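Local coordinates for glucose-1-phosphate thymidylyltransferase (Bacillus anthracis, PDB 4ECM), which catalyses the transfer of a thymidylyl group from dTTP to glucose 1-phosphate, giving dTDP-glucose and pyrophosphate, a step in dTDP-L-rhamnose biosynthesis, at residues A[132-137]-A[237-243]. Numbering follows the deposited sequence.
Sequences DNIFSD and MSGWWTD. With DAU (2'deoxy-thymidine-5'-diphospho-alpha-D-glucose), chain B.
N133 and W241 meet diagonally through their side chains, two residues out of register on one face of the ribbon, and together line the glucose end of the DAU pocket. From the N133 backbone outward, CB and CG run past the edge of the indole, with CG 3.6 Å from W241 NE1. At the fork the amide divides its work: N133 OD1 accepts from W241 NE1 at 2.9 Å and also from the backbone N of G194. OD1 lies in the plane of the indole, while NE1 stands above the plane of the amide carbonyl. ND2 turns to the ligand, giving one hydrogen to DAU O6 at 3.2 Å and the other to D132 OD1, in the amide plane; OD2 of that carboxylate is salt-bridged to K47. With four bonds the amide's flip is settled. The in-plane edge of W241 also meets DAU C6 at CZ2 (3.9 Å). CG of W241 lies anti to its backbone N (chi1 171°), which sends the indole along the partner strand to N133.

Behind this site the antiparallel ladder is short: I134 and T242 form the hydrogen-bonded pair, and S136 N donates to W240 O. Beyond it, S136 CB sits over the five-membered ring of W240, 3.6 Å from its centroid. D137 holds the loop 237-239: OD2 takes S238 N, while S238 OG and G239 N reach OD1 from opposite faces of the carboxylate.

The ribbon sets N133, F135 and W241, with M237 of the preceding loop, against strand 190-198; on the other face I134 packs on helix 57-67, and T242 on helix 247-256.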
loop_
_atom_site.group_PDB
_atom_site.type_symbol
_atom_site.label_atom_id
_atom_site.label_comp_id
_atom_site.label_asym_id
_atom_site.label_seq_id
_atom_site.Cartn_x
_atom_site.Cartn_y
_atom_site.Cartn_z
ATOM N N ASP A 132 12.672 -15.301 -10.566
ATOM C CA ASP A 132 13.802 -15.525 -9.653
ATOM C C ASP A 132 15.017 -16.173 -10.319
ATOM O O ASP A 132 15.918 -16.602 -9.620
ATOM C CB ASP A 132 13.355 -16.321 -8.402
ATOM C CG ASP A 132 13.005 -17.790 -8.703
ATOM O OD1 ASP A 132 13.063 -18.199 -9.874
ATOM O OD2 ASP A 132 12.669 -18.531 -7.747
ATOM N N ASN A 133 15.026 -16.259 -11.659
ATOM C CA ASN A 133 16.166 -16.795 -12.402
ATOM C C ASN A 133 17.088 -15.668 -12.848
ATOM O O ASN A 133 16.703 -14.813 -13.675
ATOM C CB ASN A 133 15.722 -17.607 -13.625
ATOM C CG ASN A 133 15.343 -19.058 -13.280
ATOM O OD1 ASN A 133 15.755 -19.978 -13.976
ATOM N ND2 ASN A 133 14.597 -19.260 -12.188
ATOM N N ILE A 134 18.308 -15.665 -12.309
ATOM C CA ILE A 134 19.288 -14.620 -12.604
ATOM C C ILE A 134 20.455 -15.277 -13.307
ATOM O O ILE A 134 20.981 -16.284 -12.829
ATOM C CB ILE A 134 19.759 -13.922 -11.306
ATOM C CG1 ILE A 134 18.548 -13.538 -10.439
ATOM C CG2 ILE A 134 20.693 -12.729 -11.618
ATOM C CD1 ILE A 134 17.546 -12.560 -11.087
ATOM N N PHE A 135 20.864 -14.706 -14.438
ATOM C CA PHE A 135 21.921 -15.299 -15.246
ATOM C C PHE A 135 22.655 -14.268 -16.092
ATOM O O PHE A 135 22.118 -13.191 -16.359
ATOM C CB PHE A 135 21.317 -16.386 -16.130
ATOM C CG PHE A 135 20.198 -15.912 -16.983
ATOM C CD1 PHE A 135 20.402 -15.607 -18.314
ATOM C CD2 PHE A 135 18.922 -15.760 -16.456
ATOM C CE1 PHE A 135 19.363 -15.161 -19.099
ATOM C CE2 PHE A 135 17.891 -15.295 -17.232
ATOM C CZ PHE A 135 18.103 -14.999 -18.557
ATOM N N SER A 136 23.876 -14.609 -16.524
ATOM C CA SER A 136 24.712 -13.687 -17.320
ATOM C C SER A 136 24.513 -13.707 -18.845
ATOM O O SER A 136 24.732 -12.703 -19.502
ATOM C CB SER A 136 26.198 -13.913 -17.021
ATOM O OG SER A 136 26.599 -15.233 -17.332
ATOM N N ASP A 137 24.135 -14.834 -19.424
ATOM C CA ASP A 137 23.984 -14.867 -20.878
ATOM C C ASP A 137 22.960 -13.887 -21.421
ATOM O O ASP A 137 21.937 -13.637 -20.777
ATOM C CB ASP A 137 23.529 -16.250 -21.339
ATOM C CG ASP A 137 24.661 -17.237 -21.491
ATOM O OD1 ASP A 137 25.839 -16.902 -21.203
ATOM O OD2 ASP A 137 24.355 -18.361 -21.943
ATOM N N MET A 237 23.696 -23.237 -21.776
ATOM C CA MET A 237 24.089 -21.861 -21.521
ATOM C C MET A 237 25.566 -21.771 -21.268
ATOM O O MET A 237 26.184 -22.752 -20.876
ATOM C CB MET A 237 23.370 -21.310 -20.289
ATOM C CG MET A 237 21.893 -20.989 -20.512
ATOM S SD MET A 237 21.192 -20.216 -19.047
ATOM C CE MET A 237 19.656 -19.620 -19.708
ATOM N N SER A 238 26.154 -20.600 -21.531
ATOM C CA SER A 238 27.617 -20.415 -21.422
ATOM C C SER A 238 28.161 -19.778 -20.131
ATOM O O SER A 238 29.242 -20.145 -19.679
ATOM C CB SER A 238 28.106 -19.593 -22.612
ATOM O OG SER A 238 27.356 -18.401 -22.726
ATOM N N GLY A 239 27.437 -18.822 -19.553
ATOM C CA GLY A 239 27.907 -18.151 -18.342
ATOM C C GLY A 239 27.266 -18.691 -17.079
ATOM O O GLY A 239 26.836 -19.847 -17.042
ATOM N N TRP A 240 27.148 -17.846 -16.056
ATOM C CA TRP A 240 26.556 -18.286 -14.815
ATOM C C TRP A 240 25.047 -18.136 -14.781
ATOM O O TRP A 240 24.438 -17.373 -15.552
ATOM C CB TRP A 240 27.200 -17.569 -13.612
ATOM C CG TRP A 240 27.160 -16.068 -13.649
ATOM C CD1 TRP A 240 28.171 -15.235 -14.051
ATOM C CD2 TRP A 240 26.086 -15.215 -13.231
ATOM N NE1 TRP A 240 27.786 -13.926 -13.928
ATOM C CE2 TRP A 240 26.511 -13.882 -13.428
ATOM C CE3 TRP A 240 24.808 -15.445 -12.716
ATOM C CZ2 TRP A 240 25.699 -12.786 -13.137
ATOM C CZ3 TRP A 240 24.002 -14.356 -12.426
ATOM C CH2 TRP A 240 24.450 -13.042 -12.631
ATOM N N TRP A 241 24.461 -18.887 -13.858
ATOM C CA TRP A 241 23.032 -18.925 -13.658
ATOM C C TRP A 241 22.721 -19.351 -12.238
ATOM O O TRP A 241 23.371 -20.240 -11.679
ATOM C CB TRP A 241 22.389 -19.943 -14.596
ATOM C CG TRP A 241 20.930 -20.213 -14.305
ATOM C CD1 TRP A 241 19.861 -19.494 -14.746
ATOM C CD2 TRP A 241 20.390 -21.277 -13.514
ATOM N NE1 TRP A 241 18.688 -20.037 -14.280
ATOM C CE2 TRP A 241 18.980 -21.135 -13.528
ATOM C CE3 TRP A 241 20.954 -22.350 -12.819
ATOM C CZ2 TRP A 241 18.133 -21.999 -12.847
ATOM C CZ3 TRP A 241 20.105 -23.230 -12.153
ATOM C CH2 TRP A 241 18.707 -23.042 -12.169
ATOM N N THR A 242 21.712 -18.731 -11.660
ATOM C CA THR A 242 21.274 -19.135 -10.351
ATOM C C THR A 242 19.819 -18.789 -10.140
ATOM O O THR A 242 19.280 -17.851 -10.749
ATOM C CB THR A 242 22.044 -18.427 -9.227
ATOM O OG1 THR A 242 21.641 -18.982 -7.964
ATOM C CG2 THR A 242 21.754 -16.905 -9.230
ATOM N N ASP A 243 19.155 -19.587 -9.322
ATOM C CA ASP A 243 17.836 -19.238 -8.911
ATOM C C ASP A 243 18.094 -18.282 -7.746
ATOM O O ASP A 243 19.231 -18.121 -7.257
ATOM C CB ASP A 243 17.055 -20.435 -8.387
ATOM C CG ASP A 243 17.599 -20.931 -7.060
ATOM O OD1 ASP A 243 18.702 -21.483 -7.062
ATOM O OD2 ASP A 243 16.926 -20.774 -6.029
HETATM O O6 DAU B . 14.623 -22.288 -11.178
HETATM C C6 DAU B . 14.525 -23.302 -12.180
HETATM C C5 DAU B . 13.451 -24.307 -11.788
HETATM O O5 DAU B . 12.242 -23.580 -11.587
HETATM C C4 DAU B . 13.266 -25.388 -12.859
HETATM O O4 DAU B . 14.446 -26.170 -12.998
HETATM C C3 DAU B . 12.100 -26.321 -12.541
HETATM O O3 DAU B . 11.914 -27.225 -13.651
HETATM C C2 DAU B . 10.850 -25.465 -12.309
HETATM O O2 DAU B . 9.736 -26.281 -11.899
HETATM C C1 DAU B . 11.105 -24.389 -11.261
HETATM O O1 DAU B . 11.300 -25.011 -9.996
HETATM P P2 DAU B . 11.053 -24.195 -8.626
HETATM O O3P DAU B . 12.196 -23.246 -8.354
HETATM O O4P DAU B . 10.628 -25.203 -7.596
HETATM O OPP DAU B . 9.789 -23.263 -9.013
HETATM P P DAU B . 9.148 -22.215 -7.975
HETATM O O1P DAU B . 10.236 -21.681 -7.074
HETATM O O2P DAU B . 7.924 -22.829 -7.400
HETATM O "O5'" DAU B . 8.711 -20.997 -8.938
HETATM C "C5'" DAU B . 9.710 -20.188 -9.526
HETATM C "C4'" DAU B . 9.197 -18.850 -10.059
HETATM O "O4'" DAU B . 7.954 -18.935 -10.752
HETATM C "C3'" DAU B . 9.057 -17.795 -8.983
HETATM O "O3'" DAU B . 9.826 -16.679 -9.441
HETATM C "C2'" DAU B . 7.588 -17.451 -8.928
HETATM C "C1'" DAU B . 7.025 -18.008 -10.228
HETATM N N11 DAU B . 5.789 -18.799 -10.111
HETATM C C61 DAU B . 5.805 -19.946 -9.275
HETATM C C51 DAU B . 4.626 -20.529 -8.856
HETATM C C5A DAU B . 4.659 -21.814 -8.056
HETATM C C21 DAU B . 4.558 -18.148 -10.321
HETATM O O21 DAU B . 4.553 -17.021 -11.048
HETATM N N31 DAU B . 3.381 -18.694 -9.928
HETATM C C41 DAU B . 3.356 -19.844 -9.205
HETATM O O41 DAU B . 2.174 -20.365 -8.802
HETATM O O HOH W 1 24.015 -17.484 -18.319
#